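Local coordinates for protein alpha-fucosidase (Bifidobacterium bifidum, PDB 2EAB) that probably removes alpha-1,2-linked L-fucose from glycans by hydrolysis, this chain being the catalytic region of a longer bifidobacterial protein, at residues N422-Y433 with W510-Y521. Numbering follows the deposited sequence.
With EDO (1,2-ethanediol), chain D; EDO (1,2-ethanediol), chain I; EDO (1,2-ethanediol), chain G.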
# COMPACT_ATOMS: atom_id res chain seq x y z
N ASN A 422 0.75 5.81 9.00
CA ASN A 422 -0.44 6.55 9.42
C ASN A 422 -1.24 7.07 8.22
O ASN A 422 -1.77 8.18 8.24
CB ASN A 422 -0.08 7.67 10.41
CG ASN A 422 -1.21 7.97 11.39
OD1 ASN A 422 -2.16 7.20 11.55
ND2 ASN A 422 -1.11 9.11 12.07
N VAL A 423 -1.28 6.23 7.18
CA VAL A 423 -2.19 6.25 6.01
C VAL A 423 -1.52 5.62 4.80
O VAL A 423 -2.18 4.95 4.01
CB VAL A 423 -2.79 7.65 5.64
CG1 VAL A 423 -1.72 8.62 5.11
CG2 VAL A 423 -3.92 7.50 4.62
N ASN A 424 -0.21 5.82 4.65
CA ASN A 424 0.45 5.50 3.39
C ASN A 424 0.63 4.00 3.19
O ASN A 424 0.22 3.46 2.16
CB ASN A 424 1.80 6.21 3.27
CG ASN A 424 1.68 7.71 3.47
OD1 ASN A 424 1.49 8.47 2.52
ND2 ASN A 424 1.77 8.13 4.71
N LEU A 425 1.22 3.34 4.18
CA LEU A 425 1.39 1.89 4.10
C LEU A 425 0.03 1.19 4.04
O LEU A 425 -0.14 0.19 3.32
CB LEU A 425 2.23 1.38 5.27
CG LEU A 425 2.61 -0.11 5.22
CD1 LEU A 425 3.43 -0.44 3.98
CD2 LEU A 425 3.33 -0.52 6.49
N GLN A 426 -0.93 1.71 4.79
CA GLN A 426 -2.30 1.22 4.74
C GLN A 426 -2.83 1.27 3.30
O GLN A 426 -3.38 0.29 2.80
CB GLN A 426 -3.21 2.04 5.65
CG GLN A 426 -3.03 1.78 7.15
CD GLN A 426 -1.87 2.54 7.80
OE1 GLN A 426 -1.17 3.33 7.15
NE2 GLN A 426 -1.68 2.30 9.09
N MET A 427 -2.66 2.42 2.65
CA MET A 427 -3.13 2.61 1.28
C MET A 427 -2.49 1.64 0.30
O MET A 427 -3.16 1.13 -0.61
CB MET A 427 -2.91 4.06 0.84
CG MET A 427 -3.61 4.40 -0.46
SD MET A 427 -3.56 6.13 -0.90
CE MET A 427 -4.29 6.88 0.56
N ASN A 428 -1.20 1.36 0.49
CA ASN A 428 -0.50 0.38 -0.34
C ASN A 428 -1.20 -0.97 -0.33
O ASN A 428 -1.09 -1.73 -1.30
CB ASN A 428 0.94 0.17 0.15
CG ASN A 428 1.87 1.32 -0.19
OD1 ASN A 428 1.44 2.40 -0.59
ND2 ASN A 428 3.16 1.09 0.02
N TYR A 429 -1.88 -1.28 0.77
CA TYR A 429 -2.57 -2.55 0.94
C TYR A 429 -4.09 -2.41 1.02
O TYR A 429 -4.77 -3.23 1.66
CB TYR A 429 -1.97 -3.36 2.11
CG TYR A 429 -0.56 -3.79 1.75
CD1 TYR A 429 -0.34 -4.98 1.07
CD2 TYR A 429 0.53 -2.98 2.03
CE1 TYR A 429 0.94 -5.36 0.69
CE2 TYR A 429 1.82 -3.35 1.66
CZ TYR A 429 2.01 -4.54 0.99
OH TYR A 429 3.29 -4.89 0.63
N TRP A 430 -4.62 -1.37 0.37
CA TRP A 430 -6.07 -1.26 0.18
C TRP A 430 -6.65 -2.04 -1.01
O TRP A 430 -7.76 -2.55 -0.88
CB TRP A 430 -6.53 0.19 0.09
CG TRP A 430 -6.54 0.92 1.40
CD1 TRP A 430 -6.44 0.38 2.66
CD2 TRP A 430 -6.69 2.33 1.58
NE1 TRP A 430 -6.49 1.38 3.61
CE2 TRP A 430 -6.65 2.59 2.97
CE3 TRP A 430 -6.86 3.41 0.70
CZ2 TRP A 430 -6.76 3.89 3.50
CZ3 TRP A 430 -6.96 4.69 1.23
CH2 TRP A 430 -6.92 4.92 2.61
N PRO A 431 -5.97 -2.10 -2.17
CA PRO A 431 -6.57 -2.88 -3.27
C PRO A 431 -6.18 -4.35 -3.28
O PRO A 431 -6.65 -5.11 -4.12
CB PRO A 431 -6.00 -2.22 -4.52
CG PRO A 431 -4.63 -1.77 -4.09
CD PRO A 431 -4.72 -1.43 -2.61
N THR A 432 -5.33 -4.76 -2.34
CA THR A 432 -4.66 -6.04 -2.45
C THR A 432 -5.62 -7.22 -2.45
O THR A 432 -5.40 -8.20 -3.16
CB THR A 432 -3.64 -6.19 -1.31
OG1 THR A 432 -2.93 -4.95 -1.15
CG2 THR A 432 -2.66 -7.32 -1.59
N TYR A 433 -6.69 -7.13 -1.67
CA TYR A 433 -7.65 -8.22 -1.59
C TYR A 433 -8.78 -8.09 -2.60
O TYR A 433 -9.10 -9.04 -3.31
CB TYR A 433 -8.19 -8.34 -0.17
CG TYR A 433 -7.12 -8.32 0.89
CD1 TYR A 433 -6.29 -9.42 1.08
CD2 TYR A 433 -6.93 -7.19 1.69
CE1 TYR A 433 -5.30 -9.40 2.05
CE2 TYR A 433 -5.94 -7.16 2.66
CZ TYR A 433 -5.13 -8.27 2.84
OH TYR A 433 -4.15 -8.26 3.80
N TRP A 510 -4.51 0.61 13.18
CA TRP A 510 -4.86 0.84 11.78
C TRP A 510 -4.26 -0.20 10.84
O TRP A 510 -4.98 -0.81 10.04
CB TRP A 510 -4.48 2.25 11.35
CG TRP A 510 -5.12 2.71 10.08
CD1 TRP A 510 -5.92 1.98 9.23
CD2 TRP A 510 -5.00 4.00 9.51
NE1 TRP A 510 -6.31 2.76 8.17
CE2 TRP A 510 -5.75 4.01 8.31
CE3 TRP A 510 -4.32 5.17 9.89
CZ2 TRP A 510 -5.86 5.14 7.50
CZ3 TRP A 510 -4.43 6.29 9.09
CH2 TRP A 510 -5.18 6.27 7.91
N ILE A 511 -2.95 -0.42 10.90
CA ILE A 511 -2.33 -1.40 10.02
C ILE A 511 -2.87 -2.81 10.30
O ILE A 511 -2.93 -3.64 9.39
CB ILE A 511 -0.78 -1.35 10.05
CG1 ILE A 511 -0.18 -1.93 8.76
CG2 ILE A 511 -0.21 -2.03 11.29
CD1 ILE A 511 -0.47 -1.10 7.51
N LEU A 512 -3.28 -3.08 11.54
CA LEU A 512 -3.94 -4.34 11.85
C LEU A 512 -5.24 -4.55 11.08
O LEU A 512 -5.66 -5.70 10.87
CB LEU A 512 -4.15 -4.51 13.35
CG LEU A 512 -2.87 -4.84 14.13
CD1 LEU A 512 -3.12 -4.69 15.62
CD2 LEU A 512 -2.32 -6.22 13.81
N GLN A 513 -5.89 -3.46 10.66
CA GLN A 513 -7.05 -3.62 9.78
C GLN A 513 -6.66 -4.29 8.47
O GLN A 513 -7.32 -5.23 8.03
CB GLN A 513 -7.72 -2.29 9.47
CG GLN A 513 -8.47 -1.68 10.64
CD GLN A 513 -9.37 -0.54 10.22
OE1 GLN A 513 -10.07 -0.62 9.23
NE2 GLN A 513 -9.36 0.53 11.01
N ASN A 514 -5.58 -3.81 7.85
CA ASN A 514 -5.11 -4.42 6.60
C ASN A 514 -4.76 -5.89 6.80
O ASN A 514 -5.02 -6.72 5.93
CB ASN A 514 -3.86 -3.70 6.08
CG ASN A 514 -4.12 -2.27 5.65
OD1 ASN A 514 -4.25 -1.98 4.45
ND2 ASN A 514 -4.17 -1.37 6.60
N VAL A 515 -4.19 -6.19 7.96
CA VAL A 515 -3.81 -7.56 8.30
C VAL A 515 -5.06 -8.44 8.47
O VAL A 515 -5.13 -9.52 7.88
CB VAL A 515 -2.91 -7.60 9.56
CG1 VAL A 515 -2.66 -9.03 10.00
CG2 VAL A 515 -1.58 -6.91 9.29
N TYR A 516 -6.04 -7.97 9.24
CA TYR A 516 -7.26 -8.74 9.45
C TYR A 516 -8.01 -9.00 8.14
O TYR A 516 -8.64 -10.05 7.97
CB TYR A 516 -8.18 -8.10 10.50
CG TYR A 516 -9.38 -8.96 10.76
CD1 TYR A 516 -9.26 -10.15 11.47
CD2 TYR A 516 -10.64 -8.63 10.26
CE1 TYR A 516 -10.35 -10.99 11.69
CE2 TYR A 516 -11.75 -9.46 10.48
CZ TYR A 516 -11.58 -10.64 11.19
OH TYR A 516 -12.65 -11.48 11.42
N GLU A 517 -7.94 -8.05 7.21
CA GLU A 517 -8.58 -8.23 5.91
C GLU A 517 -8.08 -9.46 5.16
O GLU A 517 -8.81 -10.05 4.37
CB GLU A 517 -8.46 -6.98 5.04
CG GLU A 517 -9.24 -5.81 5.59
CD GLU A 517 -9.82 -4.92 4.52
OE1 GLU A 517 -9.22 -4.81 3.42
OE2 GLU A 517 -10.89 -4.33 4.77
N ALA A 518 -6.83 -9.86 5.40
CA ALA A 518 -6.32 -11.09 4.79
C ALA A 518 -7.19 -12.28 5.17
O ALA A 518 -7.40 -13.18 4.34
CB ALA A 518 -4.88 -11.32 5.18
N TYR A 519 -7.68 -12.30 6.40
CA TYR A 519 -8.64 -13.31 6.82
C TYR A 519 -10.05 -13.05 6.28
O TYR A 519 -10.70 -13.97 5.78
CB TYR A 519 -8.68 -13.48 8.35
CG TYR A 519 -9.69 -14.53 8.74
CD1 TYR A 519 -9.48 -15.86 8.39
CD2 TYR A 519 -10.86 -14.20 9.41
CE1 TYR A 519 -10.39 -16.85 8.71
CE2 TYR A 519 -11.80 -15.21 9.74
CZ TYR A 519 -11.54 -16.52 9.38
OH TYR A 519 -12.42 -17.52 9.69
N GLU A 520 -10.53 -11.81 6.37
CA GLU A 520 -11.88 -11.48 5.88
C GLU A 520 -12.11 -11.99 4.47
O GLU A 520 -13.16 -12.55 4.16
CB GLU A 520 -12.09 -9.98 5.81
CG GLU A 520 -12.33 -9.27 7.08
CD GLU A 520 -12.58 -7.79 6.82
OE1 GLU A 520 -12.03 -7.26 5.83
OE2 GLU A 520 -13.31 -7.15 7.61
N TYR A 521 -11.14 -11.74 3.60
CA TYR A 521 -11.30 -12.03 2.18
C TYR A 521 -10.96 -13.49 1.81
O TYR A 521 -11.26 -13.91 0.69
CB TYR A 521 -10.44 -11.08 1.35
CG TYR A 521 -10.99 -9.68 1.15
CD1 TYR A 521 -11.76 -9.38 0.03
CD2 TYR A 521 -10.68 -8.65 2.03
CE1 TYR A 521 -12.23 -8.09 -0.20
CE2 TYR A 521 -11.13 -7.35 1.80
CZ TYR A 521 -11.91 -7.09 0.69
OH TYR A 521 -12.36 -5.82 0.44
C1 EDO D . -4.89 9.82 9.03
O1 EDO D . -5.18 11.19 8.47
C2 EDO D . -3.65 10.02 9.99
O2 EDO D . -2.44 10.33 9.16
C1 EDO I . -14.80 -14.56 7.34
O1 EDO I . -14.38 -13.16 7.48
C2 EDO I . -13.52 -15.07 6.59
O2 EDO I . -14.18 -15.27 5.03
C1 EDO G . -11.62 -1.15 1.95
O1 EDO G . -12.96 -1.72 1.54
C2 EDO G . -10.53 -2.01 1.20
O2 EDO G . -10.72 -3.39 1.59
O HOH W 1 -6.83 -3.59 3.55
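Gln426 and Tyr433 of 422-433 pack against Trp510, Glu517, Ala518 and Tyr521 of 510-521. The contact is buried in the family 95 catalytic domain, which has the (alpha/alpha)6-barrel fold. The short helix 424-428 runs nearly parallel to helix 510-520, at 15°. At the start of the contact, Gln426 CG sits over the face of the Trp510 five-membered ring, 3.5 Å from its centroid, a CH-pi contact. The Gln426 amide is held by Met421 O, which takes its NE2. Val423 CB adds an apolar contact with Trp510 CH2, at 3.6 Å.

Tyr433 covers the far end. Its CB lies over one face of Tyr521, 3.4 Å from the ring centroid. CG stands anti to the carbonyl carbon (chi1 -48°), which turns the ring onto the backbone of 517-518. CG also borders Tyr521 CD2. One face of the ring lies on the helix. CD2 nears Glu517 CB and OE1, and CD1 nears Ala518 CA. CE2 meets Glu517 CB at 3.5 Å and CE1 meets Ala518 CA at 3.4 Å. CZ nears Ala518 N and Asn514 O. At the tip, OH donates to Asn514 O over 2.8 Å, tilted 31° out of the carbonyl plane. Ala518 N bonds to Val515 O instead, so the hydroxyl serves a carbonyl this amide does not take. A phenylalanine here lacks the hydroxyl and would probably leave Asn514 O without this donor and Ala518 CB without its OH contact.

Glu517 and Glu520 both form salt bridges with Arg820, which ties the helix to a loop. Glu520 also binds calcium in another structure of this protein, but no such ion is bound to it here. A water lies between the segments, 2.8 Å from Tyr429 O and 2.7 Å from Glu517 OE1.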